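Local coordinates for formimidoylglutamase (Bacillus subtilis, PDB 3M1R), which catalyses the manganese-dependent hydrolysis of N-formimidoyl-L-glutamate to L-glutamate and formamide, a step in the breakdown of histidine, at residues K138-A141 against Q142-T146; L230-V233 against Q234-D238; F108-M111 against H112-S116; H311-K314 against G315-L318. All coordinates share one frame; numbering follows the deposited sequence.

How the contacts relate
Along the chain the order is contact 3, contact 1, contact 2, contact 4. Each belongs to a helix flanking the parallel sheet of the arginase fold: 100-117 for contact 3, the end of 133-141 for contact 1, the end of 222-234 for contact 2 and the last turns of 300-318 for contact 4. Contacts 1 and 3 pack directly together, their centres 10 Å apart. Contacts 1 and 2, with centres 16 Å apart, meet where Thr146 and Asp238 lead into strands 147-152 and 239-245, neighbours in the sheet. Contact 4 stands apart, at least about 11 Å from the others between nearest atoms. All four lie away from the metal site, on the helices and loops that flank the sheet.

Contact 1. Residues K138-A141 against Q142-T146; sequences KAIA and QTKGT
Lys138 and Gln142 lie one helical turn apart, and their side chains cross obliquely, the lysine methylenes meeting the end of the glutamine. CG of Lys138 is 3.8 Å from NE2 of Gln142, a contact of chain against amide. Lys138 reaches this place with CG anti to its backbone N (chi1 179°). Long side chains suit this partly open surface, since their aliphatic parts can pack while their polar ends find partners: NZ of Lys138 is bonded to the hydroxyl of Tyr134, and the lysine makes a cation-pi contact with Phe108. Thr143 turns its hydroxyl back on the helix, where OG1 donates to Ala139 O at 2.8 Å. Its short branched side chain satisfies a carbonyl of the last turn. These residues form the C-terminal end of helix 133-141 and the loop leading into strand 147-152, part of the alternation of helix and strand in the arginase fold. Ile140 O receives two backbone donors, Lys144 N at 2.7 Å, nearly in line with the carbonyl, and Thr143 N at 3.1 Å from above the carbonyl plane. Gly145 takes a positive phi of 139°, where a beta carbon would collide with the preceding carbonyl oxygen, and its N makes a weak bond to Ala141 O. On the buried side, CG2 of Ile140 lies 4.2 Å from CG of Lys144, while Ile140 packs on Phe241 and Lys144 on Phe239, both of strand 239-245.

Contact 2. Residues L230-V233 against Q234-D238; sequences LPVV and QDKTD
Val233 O is gripped by two donors, Lys236 N at 3.0 Å and the hydroxyl OG1 of Thr237 at 2.9 Å. They approach from opposite faces of the carbonyl plane, each well out of it and off the lone-pair directions. Thr237 can do this because chi1 of 59° sets OG1 between its own backbone N and carbonyl carbon, turned back toward the helix. Threonine suits the place, its hydroxyl serving a carbonyl while its side chain also packs on Ala148. Leu230 and Gln234 make the main side-chain contact, across one turn: CG of the glutamine lies 3.8 Å from CG of the leucine. Bent at chi2 (-132°), the glutamine chain carries OE1 to 4.1 Å from CD2 of Leu230, so that CG and the amide oxygen both lie against the leucine branches. Here helix 222-234 gives way to a type I beta turn, Gln234 to Thr237, that leads into strand 239-245, a helix-to-strand connection of this alternating alpha/beta fold. Gln234 N bonds to Leu230 O at 2.8 Å, almost straight, with an N-H...O angle of 172°. The bonds of Asp235 N to Pro231 O and Val232 O are weak, where the chain is turning out of the helix. Lys236 runs out extended, its CG 3.7 Å from Val232 O. Inward, the apolar Leu230 and Val233 pack on Ile150 and Ala148 of strand 147-152.

Contact 3. Residues F108-M111 against H112-S116; sequences FQTM and HALLS
The backbone is regular alpha helix throughout, with the N atoms of His112, Ala113 and Leu115 bonded to the O atoms of Phe108, Gln109 and Met111 at 2.9 Å, and Leu114 N to Thr110 O at 2.8 Å. Phe108 and His112, one turn apart, set their rings obliquely, with planes at 47° and centroids 5.7 Å apart, so that CZ of Phe108 lies 4.2 Å from ND1 of His112. The methylene CB of His112 sits over one face of the phenyl ring. His112 has CG anti to its backbone N (chi1 -179°), which swings the imidazole out beside the phenyl ring and toward Thr143; Ser116 OG lies 3.7 Å above one face of the imidazole, offset toward the rim. That same hydroxyl, OG of Ser116, donates to His112 O at 2.9 Å, alongside the backbone N of Ser116, so this carbonyl is held twice. Serine suits the spot because its short side chain folds back on the helix. Thr110 and Leu114 run side by side: CG2 of Thr110 meets CD2 of Leu114 at 3.6 Å, while OG1 of the threonine is bonded to His106 O, leaving the methyl to do the packing. Gln109 and Thr110 pack on Phe9, and Ala113 and Leu114 on Tyr7, of the second subunit. Selenomethionine Met111 and Leu115 pass at a slant, CG to CD2 at 4.1 Å, two apolar chains that line this buried side of the helix. Met111 packs on Trp121, Pro123 and Ile125 of strand 121-127, and Leu115 on Trp121 and on Ala139 and Ile140 of helix 133-141.

Contact 4. Residues H311-K314 against G315-L318; sequences HALK and GMKL
Helical hydrogen bonds run through this stretch: the N atoms of Gly315, Met316 and Lys317 donate to the O atoms of His311, Ala312 and Leu313 at 3.0, 2.9 and 2.8 Å. The last, Leu318 N to Lys314 O, is weak, with an N-H...O angle of 131°, as the helix reaches its end. Gly315, buried and without a side chain, takes part through its backbone alone. Among the side chains, CD1 of Leu313 touches the selenium SE of Met316 at 4.4 Å. Met316, a selenomethionine, has CG anti to its carbonyl carbon (chi1 -61°), which brings CG to 3.3 Å from Ala312 O. Both rest on Pro40 of strand 39-45 and also reach Leu124 and Val122 of strand 121-127, apolar surroundings that match the leucine and the selenomethionine. Helix 300-318, the last of the chain, lies against the parallel sheet of the arginase fold. On another side Lys314 runs out extended, its NZ salt-bridged to Glu77 and to Glu193 of the third subunit, two carboxylates that probably offset the charge of a buried lysine, which also has Lys275 nearby. Lys317, bent at chi2, carries its ammonium to Glu80 and to the carbonyl of His81. Leu318 packs on Leu78 and Gln279.

Contact 1. Residues K138-A141 against Q142-T146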
loop_
_atom_site.group_PDB
_atom_site.type_symbol
_atom_site.label_atom_id
_atom_site.label_comp_id
_atom_site.label_asym_id
_atom_site.label_seq_id
_atom_site.Cartn_x
_atom_site.Cartn_y
_atom_site.Cartn_z
ATOM N N LYS D 138 -26.583 28.395 1.351
ATOM C CA LYS D 138 -27.011 29.678 1.895
ATOM C C LYS D 138 -26.694 30.832 0.934
ATOM O O LYS D 138 -27.466 31.774 0.819
ATOM C CB LYS D 138 -26.338 29.911 3.241
ATOM C CG LYS D 138 -26.654 31.230 3.940
ATOM C CD LYS D 138 -26.105 31.167 5.376
ATOM C CE LYS D 138 -25.619 32.516 5.886
ATOM N NZ LYS D 138 -24.609 32.333 6.980
ATOM N N ALA D 139 -25.549 30.759 0.260
ATOM C CA ALA D 139 -25.156 31.793 -0.688
ATOM C C ALA D 139 -26.070 31.742 -1.892
ATOM O O ALA D 139 -26.546 32.768 -2.360
ATOM C CB ALA D 139 -23.717 31.611 -1.116
ATOM N N ILE D 140 -26.320 30.539 -2.394
ATOM C CA ILE D 140 -27.269 30.377 -3.483
ATOM C C ILE D 140 -28.603 30.962 -3.062
ATOM O O ILE D 140 -29.136 31.853 -3.716
ATOM C CB ILE D 140 -27.486 28.900 -3.840
ATOM C CG1 ILE D 140 -26.210 28.284 -4.415
ATOM C CG2 ILE D 140 -28.645 28.755 -4.806
ATOM C CD1 ILE D 140 -25.695 28.975 -5.632
ATOM N N ALA D 141 -29.135 30.466 -1.950
ATOM C CA ALA D 141 -30.456 30.877 -1.477
ATOM C C ALA D 141 -30.583 32.380 -1.291
ATOM O O ALA D 141 -31.618 32.971 -1.604
ATOM C CB ALA D 141 -30.811 30.167 -0.191
ATOM N N GLN D 142 -29.540 33.009 -0.771
ATOM C CA GLN D 142 -29.655 34.428 -0.462
ATOM C C GLN D 142 -29.135 35.336 -1.567
ATOM O O GLN D 142 -29.016 36.543 -1.376
ATOM C CB GLN D 142 -28.962 34.746 0.852
ATOM C CG GLN D 142 -29.561 34.041 2.046
ATOM C CD GLN D 142 -28.781 34.343 3.295
ATOM O OE1 GLN D 142 -27.712 34.955 3.233
ATOM N NE2 GLN D 142 -29.302 33.922 4.442
ATOM N N THR D 143 -28.818 34.759 -2.718
ATOM C CA THR D 143 -28.397 35.561 -3.857
ATOM C C THR D 143 -29.310 35.288 -5.042
ATOM O O THR D 143 -29.492 36.137 -5.904
ATOM C CB THR D 143 -26.937 35.262 -4.250
ATOM O OG1 THR D 143 -26.099 35.385 -3.098
ATOM C CG2 THR D 143 -26.462 36.245 -5.287
ATOM N N LYS D 144 -29.894 34.096 -5.073
ATOM C CA LYS D 144 -30.681 33.667 -6.219
ATOM C C LYS D 144 -32.175 33.707 -5.940
ATOM O O LYS D 144 -32.947 34.267 -6.723
ATOM C CB LYS D 144 -30.252 32.270 -6.649
ATOM C CG LYS D 144 -28.839 32.219 -7.217
ATOM C CD LYS D 144 -28.720 33.124 -8.445
ATOM C CE LYS D 144 -27.314 33.116 -9.013
ATOM N NZ LYS D 144 -27.157 34.086 -10.128
ATOM N N GLY D 145 -32.582 33.123 -4.820
ATOM C CA GLY D 145 -33.985 33.082 -4.449
ATOM C C GLY D 145 -34.362 31.731 -3.874
ATOM O O GLY D 145 -33.489 30.933 -3.512
ATOM N N THR D 146 -35.663 31.468 -3.792
ATOM C CA THR D 146 -36.155 30.198 -3.272
ATOM C C THR D 146 -35.554 29.003 -4.014
ATOM O O THR D 146 -35.801 28.796 -5.203
ATOM C CB THR D 146 -37.682 30.125 -3.332
ATOM O OG1 THR D 146 -38.234 31.184 -2.542
ATOM C CG2 THR D 146 -38.160 28.796 -2.778
#

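Contact 2. Residues L230-V233 against Q234-D238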
loop_
_atom_site.group_PDB
_atom_site.type_symbol
_atom_site.label_atom_id
_atom_site.label_comp_id
_atom_site.label_asym_id
_atom_site.label_seq_id
_atom_site.Cartn_x
_atom_site.Cartn_y
_atom_site.Cartn_z
ATOM N N LEU D 230 -39.462 15.528 -8.706
ATOM C CA LEU D 230 -38.873 16.817 -9.066
ATOM C C LEU D 230 -39.909 17.857 -9.540
ATOM O O LEU D 230 -39.878 19.014 -9.100
ATOM C CB LEU D 230 -37.743 16.648 -10.083
ATOM C CG LEU D 230 -36.970 17.932 -10.385
ATOM C CD1 LEU D 230 -36.433 18.530 -9.102
ATOM C CD2 LEU D 230 -35.833 17.675 -11.364
ATOM N N PRO D 231 -40.829 17.454 -10.438
ATOM C CA PRO D 231 -41.852 18.384 -10.934
ATOM C C PRO D 231 -42.614 19.075 -9.819
ATOM O O PRO D 231 -42.891 20.270 -9.920
ATOM C CB PRO D 231 -42.787 17.469 -11.716
ATOM C CG PRO D 231 -41.870 16.438 -12.279
ATOM C CD PRO D 231 -40.866 16.175 -11.170
ATOM N N VAL D 232 -42.961 18.337 -8.772
ATOM C CA VAL D 232 -43.720 18.928 -7.679
ATOM C C VAL D 232 -42.899 20.020 -7.005
ATOM O O VAL D 232 -43.407 21.087 -6.671
ATOM C CB VAL D 232 -44.089 17.882 -6.624
ATOM C CG1 VAL D 232 -45.135 18.446 -5.673
ATOM C CG2 VAL D 232 -44.594 16.617 -7.293
ATOM N N VAL D 233 -41.614 19.741 -6.820
ATOM C CA VAL D 233 -40.732 20.649 -6.106
ATOM C C VAL D 233 -40.374 21.894 -6.920
ATOM O O VAL D 233 -40.326 23.006 -6.377
ATOM C CB VAL D 233 -39.461 19.914 -5.649
ATOM C CG1 VAL D 233 -38.441 20.902 -5.112
ATOM C CG2 VAL D 233 -39.822 18.873 -4.584
ATOM N N GLN D 234 -40.122 21.695 -8.215
ATOM C CA GLN D 234 -39.849 22.789 -9.151
ATOM C C GLN D 234 -40.965 23.824 -9.158
ATOM O O GLN D 234 -40.724 25.008 -9.413
ATOM C CB GLN D 234 -39.674 22.256 -10.577
ATOM C CG GLN D 234 -38.453 21.380 -10.788
ATOM C CD GLN D 234 -37.652 21.776 -12.018
ATOM O OE1 GLN D 234 -37.565 21.016 -12.980
ATOM N NE2 GLN D 234 -37.062 22.972 -11.991
ATOM N N ASP D 235 -42.186 23.361 -8.892
ATOM C CA ASP D 235 -43.373 24.207 -8.940
ATOM C C ASP D 235 -43.436 25.136 -7.737
ATOM O O ASP D 235 -44.175 26.122 -7.743
ATOM C CB ASP D 235 -44.644 23.349 -8.995
ATOM C CG ASP D 235 -44.975 22.863 -10.405
ATOM O OD1 ASP D 235 -44.280 23.262 -11.366
ATOM O OD2 ASP D 235 -45.942 22.081 -10.551
ATOM N N LYS D 236 -42.667 24.817 -6.701
ATOM C CA LYS D 236 -42.672 25.619 -5.482
ATOM C C LYS D 236 -41.388 26.427 -5.342
ATOM O O LYS D 236 -41.185 27.088 -4.325
ATOM C CB LYS D 236 -42.814 24.728 -4.244
ATOM C CG LYS D 236 -43.988 23.779 -4.249
ATOM C CD LYS D 236 -43.959 22.920 -2.993
ATOM C CE LYS D 236 -44.978 21.795 -3.044
ATOM N NZ LYS D 236 -44.826 20.859 -1.886
ATOM N N THR D 237 -40.516 26.361 -6.345
ATOM C CA THR D 237 -39.187 26.964 -6.232
ATOM C C THR D 237 -38.710 27.629 -7.525
ATOM O O THR D 237 -39.223 27.360 -8.620
ATOM C CB THR D 237 -38.138 25.935 -5.773
ATOM O OG1 THR D 237 -38.091 24.852 -6.708
ATOM C CG2 THR D 237 -38.497 25.380 -4.410
ATOM N N ASP D 238 -37.721 28.505 -7.383
ATOM C CA ASP D 238 -37.188 29.249 -8.512
ATOM C C ASP D 238 -35.922 28.635 -9.083
ATOM O O ASP D 238 -35.648 28.786 -10.269
ATOM C CB ASP D 238 -36.921 30.698 -8.111
ATOM C CG ASP D 238 -38.190 31.513 -8.008
ATOM O OD1 ASP D 238 -39.097 31.310 -8.844
ATOM O OD2 ASP D 238 -38.279 32.358 -7.095
#

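Contact 3. Residues F108-M111 against H112-S116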
loop_
_atom_site.group_PDB
_atom_site.type_symbol
_atom_site.label_atom_id
_atom_site.label_comp_id
_atom_site.label_asym_id
_atom_site.label_seq_id
_atom_site.Cartn_x
_atom_site.Cartn_y
_atom_site.Cartn_z
ATOM N N PHE D 108 -19.064 31.354 2.606
ATOM C CA PHE D 108 -20.286 32.083 2.351
ATOM C C PHE D 108 -20.022 33.425 1.680
ATOM O O PHE D 108 -20.748 33.818 0.780
ATOM C CB PHE D 108 -21.110 32.302 3.615
ATOM C CG PHE D 108 -22.297 33.193 3.388
ATOM C CD1 PHE D 108 -22.371 34.444 3.977
ATOM C CD2 PHE D 108 -23.309 32.800 2.533
ATOM C CE1 PHE D 108 -23.457 35.275 3.749
ATOM C CE2 PHE D 108 -24.399 33.624 2.293
ATOM C CZ PHE D 108 -24.475 34.867 2.899
ATOM N N GLN D 109 -18.984 34.127 2.119
ATOM C CA GLN D 109 -18.732 35.486 1.629
ATOM C C GLN D 109 -18.252 35.493 0.199
ATOM O O GLN D 109 -18.644 36.356 -0.588
ATOM C CB GLN D 109 -17.663 36.173 2.466
ATOM C CG GLN D 109 -18.157 36.880 3.691
ATOM C CD GLN D 109 -17.017 37.567 4.407
ATOM O OE1 GLN D 109 -16.631 37.171 5.509
ATOM N NE2 GLN D 109 -16.451 38.589 3.770
ATOM N N THR D 110 -17.370 34.546 -0.118
ATOM C CA THR D 110 -16.770 34.480 -1.432
ATOM C C THR D 110 -17.851 34.100 -2.414
ATOM O O THR D 110 -18.027 34.740 -3.454
ATOM C CB THR D 110 -15.640 33.449 -1.470
ATOM O OG1 THR D 110 -14.599 33.858 -0.575
ATOM C CG2 THR D 110 -15.075 33.318 -2.872
HETATM N N MSE D 111 -18.591 33.065 -2.047
HETATM C CA MSE D 111 -19.677 32.545 -2.850
HETATM C C MSE D 111 -20.713 33.647 -3.103
HETATM O O MSE D 111 -21.196 33.827 -4.222
HETATM C CB MSE D 111 -20.313 31.375 -2.101
HETATM C CG MSE D 111 -20.761 30.219 -2.967
HETATM SE SE MSE D 111 -19.292 29.205 -3.734
HETATM C CE MSE D 111 -20.301 28.314 -5.135
ATOM N N HIS D 112 -21.048 34.390 -2.054
ATOM C CA HIS D 112 -22.027 35.451 -2.180
ATOM C C HIS D 112 -21.525 36.548 -3.112
ATOM O O HIS D 112 -22.208 36.919 -4.058
ATOM C CB HIS D 112 -22.393 36.045 -0.817
ATOM C CG HIS D 112 -23.422 37.135 -0.896
ATOM N ND1 HIS D 112 -24.774 36.891 -0.780
ATOM C CD2 HIS D 112 -23.294 38.471 -1.072
ATOM C CE1 HIS D 112 -25.436 38.031 -0.879
ATOM N NE2 HIS D 112 -24.561 39.006 -1.059
ATOM N N ALA D 113 -20.331 37.064 -2.844
ATOM C CA ALA D 113 -19.761 38.102 -3.693
ATOM C C ALA D 113 -19.711 37.634 -5.149
ATOM O O ALA D 113 -20.126 38.358 -6.055
ATOM C CB ALA D 113 -18.370 38.493 -3.204
ATOM N N LEU D 114 -19.218 36.415 -5.357
ATOM C CA LEU D 114 -19.060 35.837 -6.692
ATOM C C LEU D 114 -20.378 35.727 -7.462
ATOM O O LEU D 114 -20.459 36.147 -8.611
ATOM C CB LEU D 114 -18.405 34.460 -6.591
ATOM C CG LEU D 114 -16.998 34.234 -7.142
ATOM C CD1 LEU D 114 -16.245 35.523 -7.360
ATOM C CD2 LEU D 114 -16.206 33.277 -6.238
ATOM N N LEU D 115 -21.399 35.148 -6.833
ATOM C CA LEU D 115 -22.712 35.003 -7.458
ATOM C C LEU D 115 -23.291 36.367 -7.834
ATOM O O LEU D 115 -23.879 36.534 -8.903
ATOM C CB LEU D 115 -23.693 34.303 -6.517
ATOM C CG LEU D 115 -23.949 32.788 -6.552
ATOM C CD1 LEU D 115 -23.218 32.094 -7.686
ATOM C CD2 LEU D 115 -23.634 32.140 -5.207
ATOM N N SER D 116 -23.126 37.335 -6.941
ATOM C CA SER D 116 -23.695 38.652 -7.142
ATOM C C SER D 116 -22.958 39.367 -8.262
ATOM O O SER D 116 -23.575 39.879 -9.186
ATOM C CB SER D 116 -23.632 39.470 -5.851
ATOM O OG SER D 116 -24.281 38.790 -4.791
#

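Contact 4. Residues H311-K314 against G315-L318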
loop_
_atom_site.group_PDB
_atom_site.type_symbol
_atom_site.label_atom_id
_atom_site.label_comp_id
_atom_site.label_asym_id
_atom_site.label_seq_id
_atom_site.Cartn_x
_atom_site.Cartn_y
_atom_site.Cartn_z
ATOM N N HIS D 311 -20.860 14.812 -16.827
ATOM C CA HIS D 311 -22.254 14.526 -17.136
ATOM C C HIS D 311 -23.183 15.678 -16.765
ATOM O O HIS D 311 -24.194 15.894 -17.406
ATOM C CB HIS D 311 -22.718 13.205 -16.517
ATOM C CG HIS D 311 -22.216 11.995 -17.240
ATOM N ND1 HIS D 311 -23.011 11.242 -18.080
ATOM C CD2 HIS D 311 -20.994 11.404 -17.254
ATOM C CE1 HIS D 311 -22.303 10.246 -18.586
ATOM N NE2 HIS D 311 -21.078 10.317 -18.093
ATOM N N ALA D 312 -22.824 16.438 -15.747
ATOM C CA ALA D 312 -23.562 17.647 -15.448
ATOM C C ALA D 312 -23.370 18.667 -16.564
ATOM O O ALA D 312 -24.327 19.292 -17.012
ATOM C CB ALA D 312 -23.136 18.231 -14.093
ATOM N N LEU D 313 -22.130 18.849 -16.999
ATOM C CA LEU D 313 -21.831 19.780 -18.090
ATOM C C LEU D 313 -22.611 19.361 -19.326
ATOM O O LEU D 313 -23.191 20.188 -20.023
ATOM C CB LEU D 313 -20.348 19.749 -18.421
ATOM C CG LEU D 313 -19.356 20.870 -18.089
ATOM C CD1 LEU D 313 -19.933 22.077 -17.369
ATOM C CD2 LEU D 313 -18.183 20.276 -17.338
ATOM N N LYS D 314 -22.617 18.061 -19.580
ATOM C CA LYS D 314 -23.344 17.488 -20.699
ATOM C C LYS D 314 -24.816 17.890 -20.617
ATOM O O LYS D 314 -25.403 18.330 -21.606
ATOM C CB LYS D 314 -23.209 15.967 -20.662
ATOM C CG LYS D 314 -23.832 15.238 -21.842
ATOM C CD LYS D 314 -23.591 13.743 -21.703
ATOM C CE LYS D 314 -24.491 12.942 -22.619
ATOM N NZ LYS D 314 -24.317 11.485 -22.411
ATOM N N GLY D 315 -25.401 17.731 -19.432
ATOM C CA GLY D 315 -26.800 18.056 -19.216
ATOM C C GLY D 315 -27.047 19.526 -19.451
ATOM O O GLY D 315 -28.033 19.897 -20.076
HETATM N N MSE D 316 -26.145 20.372 -18.969
HETATM C CA MSE D 316 -26.295 21.804 -19.195
HETATM C C MSE D 316 -26.215 22.160 -20.687
HETATM O O MSE D 316 -27.024 22.948 -21.181
HETATM C CB MSE D 316 -25.283 22.604 -18.374
HETATM C CG MSE D 316 -25.447 22.406 -16.861
HETATM SE SE MSE D 316 -23.944 23.102 -15.851
HETATM C CE MSE D 316 -24.381 24.998 -16.018
ATOM N N LYS D 317 -25.259 21.567 -21.400
ATOM C CA LYS D 317 -25.113 21.811 -22.831
ATOM C C LYS D 317 -26.370 21.377 -23.589
ATOM O O LYS D 317 -26.715 21.942 -24.616
ATOM C CB LYS D 317 -23.863 21.114 -23.394
ATOM C CG LYS D 317 -23.653 21.325 -24.894
ATOM C CD LYS D 317 -22.278 21.898 -25.240
ATOM C CE LYS D 317 -22.210 22.286 -26.728
ATOM N NZ LYS D 317 -20.840 22.638 -27.224
ATOM N N LEU D 318 -27.054 20.385 -23.047
ATOM C CA LEU D 318 -28.213 19.781 -23.678
ATOM C C LEU D 318 -29.507 20.537 -23.384
ATOM O O LEU D 318 -30.477 20.423 -24.130
ATOM C CB LEU D 318 -28.356 18.356 -23.154
ATOM C CG LEU D 318 -28.682 17.254 -24.154
ATOM C CD1 LEU D 318 -28.400 17.704 -25.586
ATOM C CD2 LEU D 318 -27.888 16.002 -23.800
#